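PDB 3EOZ: putative Phosphoglycerate mutase from Plasmodium falciparum, which probably acts as a protein serine/threonine phosphatase of the histidine phosphatase superfamily and may also have phosphoglycerate mutase activity. Local coordinates for residues 135-138 with 139-143; 158-161 with 162-166; 81-84 with 85-89. All blocks are in the same frame, centred on the assembly; numbering follows the deposited sequence.

Overall arrangement
Contacts 1 and 2 meet each other, while contact 3 stands apart, its centre about 22 Å from either and its nearest atoms about 10 to 11 Å away. Residues 158-166, on helix 156-166, form the most buried contact, which packs against strands 22-28 and 148-154. Contact 1 ends helix 114-139: the rings of Tyr135 and Phe139 pack against contact 2, while Lys141 faces outward. Both contacts have a polar end on one phosphate ion, probably from the crystallisation liquor. Contact 3, on helix 78-88, is partly buried and has no aromatic side chain and no ligand. Aliphatic side chains and backbone bonds serve it, suiting a helix laid on the histidine phosphatase sheet.

Contact 1. Residues 135-138 with 139-143; sequences YETY and FYKPS. With PO4 (phosphate ion), chain D.
The rings of Tyr135 and Phe139, one helical turn apart, form an offset stack with centroids 4.8 Å apart and planes at 20°. Because Tyr135 CG lies anti to its backbone N (chi1 179°), the ring swings alongside the helix to where Phe139 CB can sit over its face, a CH-pi contact at 4.2 Å from CB to the Tyr135 ring centroid. Tyr135 CE1 lies over the face of the Phe139 ring, displaced toward its rim. Flat, apolar Phe139 suits this place, since it also reaches Ile24 and Leu26 of strand 22-28 and meets Phe162 edge-to-face. Tyr140 completes an aromatic cluster through an offset edge-to-face pair, the edge of Tyr135 toward the face of Tyr140, with planes at 69°. Glu136 CG touches Tyr140 CD2 at 3.7 Å.

This cluster sits where helix 114-139 of the histidine phosphatase fold ends and the chain leaves it. Phe139 N bonds to Tyr135 O at 2.7 Å in the normal i to i-4 manner, but Glu136 O accepts two donors, Tyr140 N at 2.9 Å and Lys141 N at 3.0 Å. The second is an i to i-5, pi-type bond, formed as the backbone widens.

On the polar rim, Tyr135 OH donates to phosphate O2 at 2.8 Å, in the plane of the tyrosine ring. Away from the ion, Lys141 runs beside Thr137, whose OG1 bonds back to Lys133 O.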
loop_
_atom_site.group_PDB
_atom_site.type_symbol
_atom_site.label_atom_id
_atom_site.label_comp_id
_atom_site.label_asym_id
_atom_site.label_seq_id
_atom_site.Cartn_x
_atom_site.Cartn_y
_atom_site.Cartn_z
ATOM N N TYR B 135 -10.361 -10.067 18.475
ATOM C CA TYR B 135 -9.103 -9.343 18.349
ATOM C C TYR B 135 -8.309 -9.446 19.641
ATOM O O TYR B 135 -7.130 -9.738 19.627
ATOM C CB TYR B 135 -9.349 -7.863 17.995
ATOM C CG TYR B 135 -8.068 -7.077 17.893
ATOM C CD1 TYR B 135 -7.194 -7.288 16.836
ATOM C CD2 TYR B 135 -7.712 -6.157 18.876
ATOM C CE1 TYR B 135 -5.995 -6.580 16.750
ATOM C CE2 TYR B 135 -6.519 -5.446 18.801
ATOM C CZ TYR B 135 -5.665 -5.659 17.741
ATOM O OH TYR B 135 -4.482 -4.973 17.654
ATOM N N GLU B 136 -8.972 -9.208 20.762
ATOM C CA GLU B 136 -8.333 -9.340 22.074
ATOM C C GLU B 136 -7.944 -10.776 22.410
ATOM O O GLU B 136 -6.908 -11.000 23.030
ATOM C CB GLU B 136 -9.250 -8.812 23.156
ATOM C CG GLU B 136 -9.529 -7.326 22.992
ATOM C CD GLU B 136 -10.348 -6.741 24.115
ATOM O OE1 GLU B 136 -10.906 -7.515 24.924
ATOM O OE2 GLU B 136 -10.427 -5.493 24.186
ATOM N N THR B 137 -8.789 -11.734 22.035
ATOM C CA THR B 137 -8.479 -13.113 22.283
ATOM C C THR B 137 -7.156 -13.453 21.609
ATOM O O THR B 137 -6.242 -13.942 22.258
ATOM C CB THR B 137 -9.547 -14.048 21.751
ATOM O OG1 THR B 137 -10.774 -13.805 22.436
ATOM C CG2 THR B 137 -9.097 -15.541 21.902
ATOM N N TYR B 138 -7.042 -13.144 20.324
ATOM C CA TYR B 138 -5.932 -13.638 19.539
ATOM C C TYR B 138 -4.744 -12.698 19.559
ATOM O O TYR B 138 -3.613 -13.138 19.353
ATOM C CB TYR B 138 -6.408 -13.974 18.124
ATOM C CG TYR B 138 -7.531 -14.998 18.144
ATOM C CD1 TYR B 138 -7.277 -16.331 18.481
ATOM C CD2 TYR B 138 -8.838 -14.633 17.868
ATOM C CE1 TYR B 138 -8.304 -17.282 18.522
ATOM C CE2 TYR B 138 -9.868 -15.562 17.907
ATOM C CZ TYR B 138 -9.595 -16.901 18.232
ATOM O OH TYR B 138 -10.616 -17.831 18.271
ATOM N N PHE B 139 -4.970 -11.418 19.861
ATOM C CA PHE B 139 -3.840 -10.472 19.917
ATOM C C PHE B 139 -3.378 -10.066 21.320
ATOM O O PHE B 139 -2.210 -9.776 21.495
ATOM C CB PHE B 139 -4.099 -9.239 19.055
ATOM C CG PHE B 139 -4.000 -9.504 17.595
ATOM C CD1 PHE B 139 -2.871 -9.119 16.878
ATOM C CD2 PHE B 139 -5.014 -10.163 16.933
ATOM C CE1 PHE B 139 -2.764 -9.388 15.505
ATOM C CE2 PHE B 139 -4.923 -10.424 15.572
ATOM C CZ PHE B 139 -3.799 -10.032 14.852
ATOM N N TYR B 140 -4.259 -10.049 22.313
ATOM C CA TYR B 140 -3.837 -9.690 23.667
ATOM C C TYR B 140 -3.626 -10.886 24.596
ATOM O O TYR B 140 -2.726 -10.883 25.409
ATOM C CB TYR B 140 -4.852 -8.759 24.333
ATOM C CG TYR B 140 -5.038 -7.388 23.709
ATOM C CD1 TYR B 140 -4.156 -6.879 22.748
ATOM C CD2 TYR B 140 -6.094 -6.588 24.120
ATOM C CE1 TYR B 140 -4.350 -5.616 22.197
ATOM C CE2 TYR B 140 -6.296 -5.327 23.590
ATOM C CZ TYR B 140 -5.423 -4.843 22.629
ATOM O OH TYR B 140 -5.653 -3.593 22.113
ATOM N N LYS B 141 -4.482 -11.890 24.500
ATOM C CA LYS B 141 -4.493 -12.983 25.473
ATOM C C LYS B 141 -3.063 -13.512 25.641
ATOM O O LYS B 141 -2.444 -13.913 24.652
ATOM C CB LYS B 141 -5.451 -14.092 25.021
ATOM C CG LYS B 141 -5.982 -14.994 26.141
ATOM C CD LYS B 141 -7.477 -15.360 25.930
ATOM C CE LYS B 141 -7.681 -16.824 25.524
ATOM N NZ LYS B 141 -9.131 -17.180 25.363
ATOM N N PRO B 142 -2.527 -13.464 26.884
ATOM C CA PRO B 142 -1.140 -13.792 27.225
ATOM C C PRO B 142 -0.600 -15.037 26.551
ATOM O O PRO B 142 -1.317 -16.047 26.456
ATOM C CB PRO B 142 -1.200 -14.014 28.737
ATOM C CG PRO B 142 -2.246 -13.068 29.200
ATOM C CD PRO B 142 -3.260 -12.962 28.067
ATOM N N SER B 143 0.655 -14.954 26.102
ATOM C CA SER B 143 1.313 -16.034 25.365
ATOM C C SER B 143 2.073 -16.954 26.322
ATOM O O SER B 143 2.311 -16.590 27.480
ATOM C CB SER B 143 2.283 -15.446 24.331
HETATM P P PO4 D . -4.961 -1.663 19.614
HETATM O O1 PO4 D . -4.261 -0.321 19.692
HETATM O O2 PO4 D . -3.947 -2.746 19.283
HETATM O O3 PO4 D . -5.583 -1.951 20.955
HETATM O O4 PO4 D . -6.079 -1.560 18.600
#

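Contact 2. Residues 158-161 with 162-166. With PO4 (phosphate ion), chain D.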
loop_
_atom_site.group_PDB
_atom_site.type_symbol
_atom_site.label_atom_id
_atom_site.label_comp_id
_atom_site.label_asym_id
_atom_site.label_seq_id
_atom_site.Cartn_x
_atom_site.Cartn_y
_atom_site.Cartn_z
ATOM N N VAL B 158 -11.973 -10.424 8.258
ATOM C CA VAL B 158 -11.476 -10.552 9.612
ATOM C C VAL B 158 -9.976 -10.238 9.648
ATOM O O VAL B 158 -9.557 -9.383 10.436
ATOM C CB VAL B 158 -11.791 -11.946 10.203
ATOM C CG1 VAL B 158 -10.872 -12.277 11.442
ATOM C CG2 VAL B 158 -13.280 -12.014 10.538
ATOM N N ILE B 159 -9.194 -10.888 8.778
ATOM C CA ILE B 159 -7.775 -10.559 8.611
ATOM C C ILE B 159 -7.532 -9.049 8.408
ATOM O O ILE B 159 -6.548 -8.478 8.919
ATOM C CB ILE B 159 -7.114 -11.304 7.418
ATOM C CG1 ILE B 159 -7.102 -12.801 7.679
ATOM C CG2 ILE B 159 -5.687 -10.834 7.245
ATOM C CD1 ILE B 159 -6.096 -13.631 6.849
ATOM N N ARG B 160 -8.422 -8.424 7.651
ATOM C CA ARG B 160 -8.328 -7.006 7.360
ATOM C C ARG B 160 -8.499 -6.185 8.610
ATOM O O ARG B 160 -7.684 -5.303 8.882
ATOM C CB ARG B 160 -9.385 -6.599 6.333
ATOM C CG ARG B 160 -9.206 -5.184 5.835
ATOM C CD ARG B 160 -9.983 -4.917 4.576
ATOM N NE ARG B 160 -11.420 -4.996 4.817
ATOM C CZ ARG B 160 -12.277 -5.708 4.089
ATOM N NH1 ARG B 160 -11.863 -6.428 3.040
ATOM N NH2 ARG B 160 -13.569 -5.693 4.411
ATOM N N TYR B 161 -9.558 -6.461 9.363
ATOM C CA TYR B 161 -9.811 -5.771 10.632
ATOM C C TYR B 161 -8.610 -5.965 11.566
ATOM O O TYR B 161 -8.036 -5.001 12.034
ATOM C CB TYR B 161 -11.103 -6.275 11.289
ATOM C CG TYR B 161 -11.388 -5.689 12.665
ATOM C CD1 TYR B 161 -10.791 -6.207 13.799
ATOM C CD2 TYR B 161 -12.299 -4.632 12.832
ATOM C CE1 TYR B 161 -11.048 -5.678 15.059
ATOM C CE2 TYR B 161 -12.561 -4.093 14.086
ATOM C CZ TYR B 161 -11.934 -4.623 15.197
ATOM O OH TYR B 161 -12.181 -4.101 16.449
ATOM N N PHE B 162 -8.209 -7.209 11.806
ATOM C CA PHE B 162 -7.059 -7.486 12.671
ATOM C C PHE B 162 -5.825 -6.688 12.296
ATOM O O PHE B 162 -5.196 -6.077 13.148
ATOM C CB PHE B 162 -6.692 -8.989 12.656
ATOM C CG PHE B 162 -7.686 -9.892 13.372
ATOM C CD1 PHE B 162 -8.695 -9.379 14.199
ATOM C CD2 PHE B 162 -7.602 -11.267 13.218
ATOM C CE1 PHE B 162 -9.583 -10.222 14.850
ATOM C CE2 PHE B 162 -8.493 -12.120 13.876
ATOM C CZ PHE B 162 -9.480 -11.594 14.689
ATOM N N LEU B 163 -5.469 -6.705 11.024
ATOM C CA LEU B 163 -4.188 -6.134 10.604
ATOM C C LEU B 163 -4.258 -4.624 10.497
ATOM O O LEU B 163 -3.307 -3.935 10.866
ATOM C CB LEU B 163 -3.711 -6.758 9.295
ATOM C CG LEU B 163 -3.279 -8.226 9.404
ATOM C CD1 LEU B 163 -2.848 -8.762 8.042
ATOM C CD2 LEU B 163 -2.152 -8.383 10.381
ATOM N N CYS B 164 -5.377 -4.095 10.010
ATOM C CA CYS B 164 -5.547 -2.632 10.021
ATOM C C CYS B 164 -5.366 -2.111 11.442
ATOM O O CYS B 164 -4.683 -1.099 11.684
ATOM C CB CYS B 164 -6.918 -2.196 9.465
ATOM S SG CYS B 164 -7.038 -2.296 7.667
ATOM N N ARG B 165 -5.966 -2.832 12.381
ATOM C CA ARG B 165 -5.929 -2.444 13.779
ATOM C C ARG B 165 -4.541 -2.709 14.410
ATOM O O ARG B 165 -3.935 -1.802 14.974
ATOM C CB ARG B 165 -7.050 -3.152 14.522
ATOM C CG ARG B 165 -7.085 -2.818 15.963
ATOM C CD ARG B 165 -8.366 -3.288 16.644
ATOM N NE ARG B 165 -8.260 -3.007 18.080
ATOM C CZ ARG B 165 -9.182 -3.313 18.979
ATOM N NH1 ARG B 165 -10.303 -3.921 18.613
ATOM N NH2 ARG B 165 -8.964 -3.034 20.254
ATOM N N ALA B 166 -4.006 -3.917 14.262
ATOM C CA ALA B 166 -2.719 -4.250 14.900
ATOM C C ALA B 166 -1.558 -3.430 14.349
ATOM O O ALA B 166 -0.643 -3.046 15.086
ATOM C CB ALA B 166 -2.407 -5.780 14.768
HETATM P P PO4 D . -4.961 -1.663 19.614
HETATM O O1 PO4 D . -4.261 -0.321 19.692
HETATM O O2 PO4 D . -3.947 -2.746 19.283
HETATM O O3 PO4 D . -5.583 -1.951 20.955
HETATM O O4 PO4 D . -6.079 -1.560 18.600
#
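Val158 CG1 sits over one face of the Phe162 ring, offset toward the rim, in a CH-pi contact 3.8 Å from the methyl to the ring centroid. Phe162 CE2 lies 3.4 Å from Val158 CG1. With chi1 at 161°, CG1 is anti to the valine N and is carried forward to the next turn, where the flat ring takes it. The neighbouring ridge is aliphatic: Ile159 and Leu163 run alongside each other, and Ile159 CG2 nestles against Leu163 CD1 at 3.6 Å. Branched and leucyl side chains suit this flank, because Leu26 and Cys154 of the sheet press on it.

Each of these pairs is four residues apart, so the bumps follow the stripe of helix 156-166, whose backbone bonds run regularly from Val158 O to Phe162 N and onward. This helix packs on strands 22-28 and 148-154 of the histidine phosphatase sheet. Next along the chain, the side chains of Tyr161 and Phe162 are set roughly perpendicular, Phe162 CD1 meeting the edge of the tyrosine ring. Cys164 SG settles against Arg160 CG on another flank, where Ser179 of the second subunit packs on Cys164.

Arg165 reaches out, extended from CG to NE and running beside Tyr161. Arg165 NH1 donates to Tyr161 OH at 2.9 Å along a rather bent path (132° at the hydrogen), the guanidinium and ring planes 74° apart. NH1 has a second partner in Asn132 OD1. Held thus, the group turns NE to O4 of the phosphate ion, a nearly straight bond of 2.7 Å from Arg165 NE.

Contact 3. Residues 81-84 with 85-89; sequences KETA and NIISK
Thr83 and Ile87, one turn apart, carry the side-chain packing. They run alongside each other, with Thr83 CG2 and Ile87 CD1 3.7 Å apart. Placed anti to the threonine N, CG2 is thrown forward toward the next turn, while OG1 points back and bonds to Arg79 O. A small beta-branched residue fits here because its two branches divide the work between apolar packing and the backbone.

The hydrogen bonds are of two sorts. Regular backbone bonds of the i to i-4 kind use the carbonyls from Lys81 O to Thr83 O, that of Ile86 N to Glu82 O measuring 2.9 Å. The last carbonyl, Ala84 O, is gripped twice, by Ser88 N at 2.7 Å and by Ser88 OG at 2.8 Å. The hydroxyl comes in above the carbonyl plane, while the amide lies nearly along the C=O axis. Chi1 near -55° folds OG back beside the serine's own N, which lets it do this.

Ile87 and Ala84 press on Ile153 of strand 148-154, and Ile86 faces Cys50 and Ala53 of helix 49-64. Ile87 also meets Ile72 of strand 68-74 and Ser88 meets Leu96 of strand 95-98, as befits the connecting helix of the beta-alpha-beta unit 68-74, 78-88, 95-98 in this histidine phosphatase fold.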
loop_
_atom_site.group_PDB
_atom_site.type_symbol
_atom_site.label_atom_id
_atom_site.label_comp_id
_atom_site.label_asym_id
_atom_site.label_seq_id
_atom_site.Cartn_x
_atom_site.Cartn_y
_atom_site.Cartn_z
ATOM N N LYS B 81 -14.324 -24.104 8.400
ATOM C CA LYS B 81 -14.243 -25.504 8.859
ATOM C C LYS B 81 -13.495 -26.404 7.874
ATOM O O LYS B 81 -12.602 -27.169 8.254
ATOM C CB LYS B 81 -15.653 -26.055 9.115
ATOM C CG LYS B 81 -16.189 -25.671 10.500
ATOM C CD LYS B 81 -17.708 -25.583 10.600
ATOM C CE LYS B 81 -18.099 -25.173 12.027
ATOM N NZ LYS B 81 -19.524 -24.726 12.180
ATOM N N GLU B 82 -13.852 -26.282 6.605
ATOM C CA GLU B 82 -13.214 -27.037 5.544
ATOM C C GLU B 82 -11.697 -26.796 5.518
ATOM O O GLU B 82 -10.905 -27.749 5.578
ATOM C CB GLU B 82 -13.849 -26.655 4.204
ATOM C CG GLU B 82 -14.143 -27.816 3.292
ATOM C CD GLU B 82 -15.230 -27.507 2.261
ATOM O OE1 GLU B 82 -16.203 -26.776 2.577
ATOM O OE2 GLU B 82 -15.115 -28.023 1.127
ATOM N N THR B 83 -11.303 -25.520 5.454
ATOM C CA THR B 83 -9.891 -25.125 5.438
ATOM C C THR B 83 -9.183 -25.638 6.682
ATOM O O THR B 83 -8.074 -26.161 6.592
ATOM C CB THR B 83 -9.744 -23.564 5.314
ATOM O OG1 THR B 83 -10.283 -23.134 4.059
ATOM C CG2 THR B 83 -8.298 -23.117 5.413
ATOM N N ALA B 84 -9.830 -25.493 7.841
ATOM C CA ALA B 84 -9.294 -26.031 9.099
ATOM C C ALA B 84 -9.037 -27.538 8.970
ATOM O O ALA B 84 -7.949 -28.022 9.287
ATOM C CB ALA B 84 -10.241 -25.747 10.246
ATOM N N ASN B 85 -10.040 -28.260 8.477
ATOM C CA ASN B 85 -9.914 -29.697 8.261
ATOM C C ASN B 85 -8.688 -30.046 7.414
ATOM O O ASN B 85 -7.818 -30.778 7.862
ATOM C CB ASN B 85 -11.182 -30.263 7.618
ATOM C CG ASN B 85 -12.156 -30.826 8.639
ATOM O OD1 ASN B 85 -13.143 -30.170 9.013
ATOM N ND2 ASN B 85 -11.885 -32.056 9.096
ATOM N N ILE B 86 -8.622 -29.497 6.202
ATOM C CA ILE B 86 -7.510 -29.752 5.297
ATOM C C ILE B 86 -6.168 -29.431 5.971
ATOM O O ILE B 86 -5.172 -30.151 5.785
ATOM C CB ILE B 86 -7.669 -28.929 4.004
ATOM C CG1 ILE B 86 -8.892 -29.403 3.212
ATOM C CG2 ILE B 86 -6.421 -29.019 3.129
ATOM C CD1 ILE B 86 -9.310 -28.466 2.080
ATOM N N ILE B 87 -6.140 -28.357 6.772
ATOM C CA ILE B 87 -4.909 -27.959 7.481
ATOM C C ILE B 87 -4.593 -28.908 8.645
ATOM O O ILE B 87 -3.420 -29.163 8.899
ATOM C CB ILE B 87 -4.934 -26.448 7.915
ATOM C CG1 ILE B 87 -4.682 -25.561 6.690
ATOM C CG2 ILE B 87 -3.877 -26.130 8.969
ATOM C CD1 ILE B 87 -4.995 -24.087 6.893
ATOM N N SER B 88 -5.623 -29.427 9.322
ATOM C CA SER B 88 -5.475 -30.503 10.341
ATOM C C SER B 88 -4.503 -31.601 9.945
ATOM O O SER B 88 -3.599 -31.943 10.701
ATOM C CB SER B 88 -6.806 -31.211 10.619
ATOM O OG SER B 88 -7.816 -30.299 10.987
ATOM N N LYS B 89 -4.706 -32.147 8.753
ATOM C CA LYS B 89 -3.842 -33.201 8.220
ATOM C C LYS B 89 -2.366 -32.979 8.520
ATOM O O LYS B 89 -1.658 -33.940 8.806
ATOM C CB LYS B 89 -4.032 -33.340 6.707
#